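Local coordinates for cytochrome C-550 (Paracoccus versutus, PDB 2BH4), which probably carries electrons through a covalently bound heme c, as expected of a class I c-type cytochrome, here as a variant with one axial heme ligand replaced, at residues K46-E51 with E61-N66; C18-A23 with G36-G41. The protein carries 1 engineered substitution. All blocks are in the same frame, centred on the assembly; numbering follows the deposited sequence. Where two conformers were deposited one is given.

Contact 1. Residues K46-E51 with E61-N66. With HEC (heme c), chain B.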
loop_
_atom_site.group_PDB
_atom_site.type_symbol
_atom_site.label_atom_id
_atom_site.label_comp_id
_atom_site.label_asym_id
_atom_site.label_seq_id
_atom_site.Cartn_x
_atom_site.Cartn_y
_atom_site.Cartn_z
ATOM N N LYS A 46 10.207 2.313 -0.654
ATOM C CA LYS A 46 10.066 3.646 -1.261
ATOM C C LYS A 46 8.698 3.803 -1.917
ATOM O O LYS A 46 8.222 2.909 -2.616
ATOM C CB LYS A 46 11.172 3.892 -2.285
ATOM C CG LYS A 46 11.101 5.233 -2.969
ATOM C CD LYS A 46 12.215 5.356 -4.027
ATOM C CE LYS A 46 11.974 6.476 -5.003
ATOM N NZ LYS A 46 11.813 7.775 -4.390
ATOM N N ILE A 47 8.060 4.943 -1.674
ATOM C CA ILE A 47 6.763 5.237 -2.284
ATOM C C ILE A 47 6.838 5.068 -3.799
ATOM O O ILE A 47 7.755 5.584 -4.446
ATOM C CB ILE A 47 6.331 6.693 -1.982
ATOM C CG1 ILE A 47 6.330 6.991 -0.475
ATOM C CG2 ILE A 47 4.976 7.006 -2.574
ATOM C CD1 ILE A 47 5.358 6.206 0.341
ATOM N N ALA A 48 5.849 4.368 -4.363
ATOM C CA ALA A 48 5.684 4.256 -5.821
ATOM C C ALA A 48 6.950 3.826 -6.546
ATOM O O ALA A 48 7.381 4.492 -7.506
ATOM C CB ALA A 48 5.145 5.571 -6.380
ATOM N N SER A 49 7.518 2.697 -6.120
ATOM C CA SER A 49 8.811 2.237 -6.662
ATOM C C SER A 49 8.824 0.828 -7.252
ATOM O O SER A 49 9.905 0.326 -7.621
ATOM C CB SER A 49 9.904 2.353 -5.598
ATOM O OG SER A 49 9.662 1.511 -4.483
ATOM N N VAL A 50 7.661 0.201 -7.384
ATOM C CA VAL A 50 7.629 -1.144 -7.962
ATOM C C VAL A 50 7.961 -1.083 -9.458
ATOM O O VAL A 50 7.316 -0.373 -10.221
ATOM C CB VAL A 50 6.275 -1.821 -7.719
ATOM C CG1 VAL A 50 6.209 -3.162 -8.434
ATOM C CG2 VAL A 50 6.070 -2.018 -6.218
ATOM N N GLU A 51 8.991 -1.839 -9.844
ATOM C CA GLU A 51 9.443 -1.938 -11.226
ATOM C C GLU A 51 8.298 -2.323 -12.142
ATOM O O GLU A 51 7.567 -3.272 -11.861
ATOM C CB GLU A 51 10.554 -2.996 -11.298
ATOM C CG GLU A 51 11.201 -3.265 -12.645
ATOM C CD GLU A 51 12.156 -4.464 -12.572
ATOM O OE1 GLU A 51 11.675 -5.621 -12.481
ATOM O OE2 GLU A 51 13.387 -4.256 -12.603
ATOM N N GLU A 61 4.330 12.121 -7.787
ATOM C CA GLU A 61 4.744 13.437 -7.290
ATOM C C GLU A 61 5.143 13.361 -5.834
ATOM O O GLU A 61 6.123 13.970 -5.417
ATOM C CB GLU A 61 3.643 14.462 -7.494
ATOM C CG GLU A 61 4.041 15.852 -7.045
ATOM C CD GLU A 61 3.041 16.935 -7.447
ATOM O OE1 GLU A 61 2.357 16.789 -8.479
ATOM O OE2 GLU A 61 2.964 17.947 -6.731
ATOM N N VAL A 62 4.428 12.556 -5.061
ATOM C CA VAL A 62 4.815 12.349 -3.668
ATOM C C VAL A 62 6.244 11.833 -3.619
ATOM O O VAL A 62 7.058 12.349 -2.884
ATOM C CB VAL A 62 3.884 11.344 -2.934
ATOM C CG1 VAL A 62 4.437 11.036 -1.524
ATOM C CG2 VAL A 62 2.484 11.904 -2.818
ATOM N N ALA A 63 6.537 10.808 -4.416
ATOM C CA ALA A 63 7.860 10.208 -4.399
ATOM C C ALA A 63 8.918 11.182 -4.909
ATOM O O ALA A 63 9.990 11.265 -4.318
ATOM C CB ALA A 63 7.865 8.921 -5.196
ATOM N N GLU A 64 8.604 11.892 -5.988
ATOM C CA GLU A 64 9.545 12.840 -6.616
ATOM C C GLU A 64 9.968 13.930 -5.669
ATOM O O GLU A 64 11.165 14.287 -5.610
ATOM C CB GLU A 64 8.914 13.481 -7.853
ATOM C CG GLU A 64 9.785 14.541 -8.561
ATOM C CD GLU A 64 9.002 15.479 -9.473
ATOM O OE1 GLU A 64 7.768 15.324 -9.620
ATOM O OE2 GLU A 64 9.634 16.406 -10.039
ATOM N N LYS A 65 9.003 14.470 -4.935
ATOM C CA LYS A 65 9.250 15.614 -4.057
ATOM C C LYS A 65 9.774 15.217 -2.687
ATOM O O LYS A 65 10.284 16.052 -1.943
ATOM C CB LYS A 65 7.980 16.451 -3.952
ATOM C CG LYS A 65 7.674 17.184 -5.248
ATOM C CD LYS A 65 6.206 17.456 -5.399
ATOM C CE LYS A 65 5.637 18.434 -4.380
ATOM N NZ LYS A 65 4.144 18.351 -4.399
ATOM N N ASN A 66 9.704 13.923 -2.382
ATOM C CA ASN A 66 10.159 13.395 -1.119
ATOM C C ASN A 66 10.981 12.134 -1.384
ATOM O O ASN A 66 10.509 11.003 -1.157
ATOM C CB ASN A 66 8.961 13.109 -0.240
ATOM C CG ASN A 66 8.077 14.342 -0.062
ATOM O OD1 ASN A 66 8.396 15.242 0.727
ATOM N ND2 ASN A 66 7.002 14.418 -0.841
HETATM FE FE HEC B . -4.316 -0.411 -3.476
HETATM C CHA HEC B . -1.660 1.415 -4.549
HETATM C CHB HEC B . -2.763 -0.903 -0.472
HETATM C CHC HEC B . -7.138 -1.919 -2.243
HETATM C CHD HEC B . -5.655 -0.488 -6.611
HETATM N NA HEC B . -2.558 0.155 -2.677
HETATM C C1A HEC B . -1.583 0.930 -3.266
HETATM C C2A HEC B . -0.489 1.149 -2.361
HETATM C C3A HEC B . -0.807 0.506 -1.226
HETATM C C4A HEC B . -2.105 -0.125 -1.402
HETATM C CMA HEC B . 0.041 0.452 0.048
HETATM C CAA HEC B . 0.793 1.918 -2.697
HETATM C CBA HEC B . 1.777 0.906 -3.280
HETATM C CGA HEC B . 3.106 1.456 -3.743
HETATM O O1A HEC B . 3.868 0.665 -4.391
HETATM O O2A HEC B . 3.436 2.644 -3.478
HETATM N NB HEC B . -4.852 -1.258 -1.693
HETATM C C1B HEC B . -4.022 -1.428 -0.608
HETATM C C2B HEC B . -4.753 -2.154 0.408
HETATM C C3B HEC B . -5.972 -2.384 -0.061
HETATM C C4B HEC B . -6.062 -1.858 -1.409
HETATM C CMB HEC B . -4.164 -2.566 1.766
HETATM C CAB HEC B . -7.132 -3.084 0.676
HETATM C CBB HEC B . -7.536 -2.449 1.817
HETATM N NC HEC B . -6.039 -1.081 -4.251
HETATM C C1C HEC B . -7.105 -1.630 -3.599
HETATM C C2C HEC B . -8.155 -1.942 -4.543
HETATM C C3C HEC B . -7.770 -1.555 -5.765
HETATM C C4C HEC B . -6.420 -1.030 -5.592
HETATM C CMC HEC B . -9.489 -2.599 -4.137
HETATM C CAC HEC B . -8.516 -1.662 -7.124
HETATM C CBC HEC B . -9.800 -1.238 -7.276
HETATM N ND HEC B . -3.769 0.328 -5.253
HETATM C C1D HEC B . -4.494 0.210 -6.431
HETATM C C2D HEC B . -3.875 1.016 -7.460
HETATM C C3D HEC B . -2.666 1.602 -6.830
HETATM C C4D HEC B . -2.655 1.147 -5.434
HETATM C CMD HEC B . -4.302 1.230 -8.915
HETATM C CAD HEC B . -1.718 2.590 -7.537
HETATM C CBD HEC B . -2.216 3.964 -7.050
HETATM C CGD HEC B . -1.749 5.134 -7.911
HETATM O O1D HEC B . -0.879 4.919 -8.785
HETATM O O2D HEC B . -2.220 6.280 -7.699
HETATM O O HOH W 1 10.074 8.465 -2.145
HETATM O O HOH W 2 12.046 10.120 -5.979
#
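The loop that cradles one heme propionate packs here on the last turn of helix 57-65, where Ile47 and Lys46 meet Val62 and Ala63. Ala63 CB points into the loop and lies 3.4 Å from Ile47 O, with Ile47 CB and Ala48 CB farther off around the same methyl. Ile47 CG2, anti to the backbone N (CG1 has chi1 -55°), reaches 4.2 Å to Val62 CG1, the two branched chains meeting at a slant. No direct hydrogen bond joins the segments; water does the polar work. The Lys46 chain runs extended and bends only at its end (chi4 57°), so that NZ donates one N-H to a water 2.8 Å away that donates to Ala63 O, and another to a second water that donates to Asn66 O. On the helix side, Asn66 ND2 folds back to Val62 O at 2.9 Å, in the carbonyl plane, tying the first non-helical residue to the last turn. On the heme side, Ala48 N donates to propionate oxygen O2A of the heme at 3.1 Å. The ammonium and its two waters thus serve carbonyls at the helix C-terminus, where the positive charge would probably be favoured by the helix dipole.

Contact 2. Residues C18-A23 with G36-G41. With HEC (heme c), chain B.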
loop_
_atom_site.group_PDB
_atom_site.type_symbol
_atom_site.label_atom_id
_atom_site.label_comp_id
_atom_site.label_asym_id
_atom_site.label_seq_id
_atom_site.Cartn_x
_atom_site.Cartn_y
_atom_site.Cartn_z
ATOM N N CYS A 18 -7.385 -6.441 -6.617
ATOM C CA CYS A 18 -6.427 -5.611 -7.305
ATOM C C CYS A 18 -4.955 -5.899 -7.040
ATOM O O CYS A 18 -4.115 -5.636 -7.900
ATOM C CB CYS A 18 -6.731 -4.167 -6.957
ATOM S SG CYS A 18 -8.379 -3.679 -7.510
ATOM N N HIS A 19 -4.663 -6.402 -5.843
ATOM C CA HIS A 19 -3.301 -6.610 -5.382
ATOM C C HIS A 19 -2.996 -8.053 -5.057
ATOM O O HIS A 19 -3.814 -8.751 -4.451
ATOM C CB HIS A 19 -3.074 -5.844 -4.071
ATOM C CG HIS A 19 -3.066 -4.349 -4.191
ATOM N ND1 HIS A 19 -1.963 -3.626 -4.602
ATOM C CD2 HIS A 19 -3.995 -3.433 -3.825
ATOM C CE1 HIS A 19 -2.222 -2.334 -4.498
ATOM N NE2 HIS A 19 -3.451 -2.189 -4.028
ATOM N N MET A 20 -1.777 -8.477 -5.370
ATOM C CA MET A 20 -1.263 -9.732 -4.819
ATOM C C MET A 20 -0.233 -9.459 -3.741
ATOM O O MET A 20 0.227 -8.335 -3.573
ATOM C CB MET A 20 -0.637 -10.596 -5.904
ATOM C CG MET A 20 0.672 -10.075 -6.424
ATOM S SD MET A 20 1.318 -11.032 -7.797
ATOM C CE MET A 20 0.138 -10.638 -9.066
ATOM N N VAL A 21 0.094 -10.514 -3.006
ATOM C CA VAL A 21 1.233 -10.525 -2.087
ATOM C C VAL A 21 2.029 -11.753 -2.515
ATOM O O VAL A 21 1.631 -12.899 -2.244
ATOM C CB VAL A 21 0.805 -10.611 -0.614
ATOM C CG1 VAL A 21 2.026 -10.631 0.301
ATOM C CG2 VAL A 21 -0.108 -9.435 -0.260
ATOM N N GLN A 22 3.106 -11.501 -3.243
ATOM C CA GLN A 22 3.933 -12.562 -3.823
ATOM C C GLN A 22 5.404 -12.313 -3.513
ATOM O O GLN A 22 5.942 -11.246 -3.778
ATOM C CB GLN A 22 3.708 -12.619 -5.337
ATOM C CG GLN A 22 4.306 -13.843 -5.999
ATOM C CD GLN A 22 4.166 -13.787 -7.509
ATOM O OE1 GLN A 22 4.978 -13.173 -8.202
ATOM N NE2 GLN A 22 3.123 -14.421 -8.023
ATOM N N ALA A 23 6.064 -13.318 -2.949
ATOM C CA ALA A 23 7.467 -13.167 -2.577
ATOM C C ALA A 23 8.405 -13.085 -3.792
ATOM O O ALA A 23 8.020 -13.481 -4.892
ATOM C CB ALA A 23 7.866 -14.294 -1.651
ATOM N N GLY A 36 -3.288 -3.202 -9.051
ATOM C CA GLY A 36 -2.395 -2.457 -8.174
ATOM C C GLY A 36 -1.109 -3.248 -8.040
ATOM O O GLY A 36 -1.080 -4.432 -8.369
ATOM N N PRO A 37 -0.046 -2.622 -7.525
ATOM C CA PRO A 37 1.223 -3.319 -7.427
ATOM C C PRO A 37 1.282 -4.410 -6.336
ATOM O O PRO A 37 0.490 -4.432 -5.380
ATOM C CB PRO A 37 2.210 -2.190 -7.111
ATOM C CG PRO A 37 1.418 -1.143 -6.516
ATOM C CD PRO A 37 0.069 -1.209 -7.136
ATOM N N ASN A 38 2.229 -5.317 -6.501
ATOM C CA ASN A 38 2.506 -6.342 -5.500
ATOM C C ASN A 38 2.800 -5.636 -4.172
ATOM O O ASN A 38 3.586 -4.673 -4.123
ATOM C CB ASN A 38 3.732 -7.137 -5.960
ATOM C CG ASN A 38 4.023 -8.383 -5.127
ATOM O OD1 ASN A 38 3.412 -8.666 -4.095
ATOM N ND2 ASN A 38 4.955 -9.180 -5.630
ATOM N N LEU A 39 2.147 -6.113 -3.113
ATOM C CA LEU A 39 2.307 -5.526 -1.778
ATOM C C LEU A 39 3.232 -6.315 -0.866
ATOM O O LEU A 39 3.470 -5.882 0.263
ATOM C CB LEU A 39 0.940 -5.274 -1.113
ATOM C CG LEU A 39 0.040 -4.258 -1.825
ATOM C CD1 LEU A 39 -1.292 -4.102 -1.133
ATOM C CD2 LEU A 39 0.727 -2.919 -1.964
ATOM N N TYR A 40 3.778 -7.438 -1.333
ATOM C CA TYR A 40 4.834 -8.076 -0.573
ATOM C C TYR A 40 5.928 -7.034 -0.342
ATOM O O TYR A 40 6.377 -6.384 -1.272
ATOM C CB TYR A 40 5.470 -9.263 -1.297
ATOM C CG TYR A 40 6.685 -9.786 -0.555
ATOM C CD1 TYR A 40 7.945 -9.214 -0.727
ATOM C CD2 TYR A 40 6.553 -10.810 0.373
ATOM C CE1 TYR A 40 9.047 -9.667 0.006
ATOM C CE2 TYR A 40 7.631 -11.281 1.083
ATOM C CZ TYR A 40 8.874 -10.715 0.908
ATOM O OH TYR A 40 9.934 -11.207 1.644
ATOM N N GLY A 41 6.454 -6.953 0.880
ATOM C CA GLY A 41 7.547 -6.028 1.137
ATOM C C GLY A 41 7.240 -4.552 1.112
ATOM O O GLY A 41 8.158 -3.739 1.096
HETATM FE FE HEC B . -4.316 -0.411 -3.476
HETATM C CHA HEC B . -1.660 1.415 -4.549
HETATM C CHB HEC B . -2.763 -0.903 -0.472
HETATM C CHC HEC B . -7.138 -1.919 -2.243
HETATM C CHD HEC B . -5.655 -0.488 -6.611
HETATM N NA HEC B . -2.558 0.155 -2.677
HETATM C C1A HEC B . -1.583 0.930 -3.266
HETATM C C2A HEC B . -0.489 1.149 -2.361
HETATM C C3A HEC B . -0.807 0.506 -1.226
HETATM C C4A HEC B . -2.105 -0.125 -1.402
HETATM C CMA HEC B . 0.041 0.452 0.048
HETATM C CAA HEC B . 0.793 1.918 -2.697
HETATM C CBA HEC B . 1.777 0.906 -3.280
HETATM C CGA HEC B . 3.106 1.456 -3.743
HETATM O O1A HEC B . 3.868 0.665 -4.391
HETATM O O2A HEC B . 3.436 2.644 -3.478
HETATM N NB HEC B . -4.852 -1.258 -1.693
HETATM C C1B HEC B . -4.022 -1.428 -0.608
HETATM C C2B HEC B . -4.753 -2.154 0.408
HETATM C C3B HEC B . -5.972 -2.384 -0.061
HETATM C C4B HEC B . -6.062 -1.858 -1.409
HETATM C CMB HEC B . -4.164 -2.566 1.766
HETATM C CAB HEC B . -7.132 -3.084 0.676
HETATM C CBB HEC B . -7.536 -2.449 1.817
HETATM N NC HEC B . -6.039 -1.081 -4.251
HETATM C C1C HEC B . -7.105 -1.630 -3.599
HETATM C C2C HEC B . -8.155 -1.942 -4.543
HETATM C C3C HEC B . -7.770 -1.555 -5.765
HETATM C C4C HEC B . -6.420 -1.030 -5.592
HETATM C CMC HEC B . -9.489 -2.599 -4.137
HETATM C CAC HEC B . -8.516 -1.662 -7.124
HETATM C CBC HEC B . -9.800 -1.238 -7.276
HETATM N ND HEC B . -3.769 0.328 -5.253
HETATM C C1D HEC B . -4.494 0.210 -6.431
HETATM C C2D HEC B . -3.875 1.016 -7.460
HETATM C C3D HEC B . -2.666 1.602 -6.830
HETATM C C4D HEC B . -2.655 1.147 -5.434
HETATM C CMD HEC B . -4.302 1.230 -8.915
HETATM C CAD HEC B . -1.718 2.590 -7.537
HETATM C CBD HEC B . -2.216 3.964 -7.050
HETATM C CGD HEC B . -1.749 5.134 -7.911
HETATM O O1D HEC B . -0.879 4.919 -8.785
HETATM O O2D HEC B . -2.220 6.280 -7.699
HETATM O O HOH W 3 -0.496 -6.960 -7.706
#
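His19 and Leu39 meet beside the heme iron, and the histidine ring is fixed from several directions. From CB, which has Leu39 CD1 at 3.9 Å, the side chain leads to CG, with the same methyl above it; Leu39 CD1 lies 3.6 Å from the centroid of the His19 ring, 16° off its normal, a CH-pi contact over one face. ND1 donates to Pro37 O at 2.7 Å, the oxygen in the ring plane and the bond nearly straight at 170°. CE1 comes near Pro37 CD and heme NA, CD2 lies 3.1 Å from heme NC, and at the tip NE2 binds the iron, whose other axial ligand is the engineered Lys100. Next door Cys18 SG is bonded covalently to the vinyl-derived heme carbon CAC, as expected for the CXXCH motif, while Gly36 N donates to Cys18 O and Leu39 N to Met20 O. Farther along, Asn38 CG stands anti to the backbone N (chi1 -171°), which carries the amide alongside the Gln22 backbone: OD1 accepts from Gln22 N at 3.0 Å and ND2 gives to Gln22 O at 2.9 Å. OD1 also takes Tyr40 N, from the opposite face of its plane, forming an Asx turn. With an alanine at Asn38, the Gln22 N-H and carbonyl would probably lose their partners and the turn into Tyr40 would be free to relax. The ND1 bond holds the imidazole against rotation about the iron bond and would probably give it some imidazolate character, making it a stronger electron donor to the iron.

How the contacts relate
Both contacts touch the heme: contact 2 holds the iron and the thioether and also brushes the propionate that contact 1 binds through Ala48 N. Contact 2 lies nearer the centre of the chain, about 9 Å from it against 12 Å, and buries 515 Å² to 182 Å². In it the short strand 21-22 with its flanks and the loop 36-41 are stitched by five direct hydrogen bonds, whereas 46-51 has none to helix 57-65 and relies on van der Waals contacts and two bridging waters. Contact 1 has a buried Ile47–Val62–Ala63 side and a partly exposed lysine; contact 2 passes from buried Cys18 and His19 to partly exposed Ala23 and Tyr40. In series along the chain, they join where Val50 CG2 lies 4.0 Å from Pro37 CB.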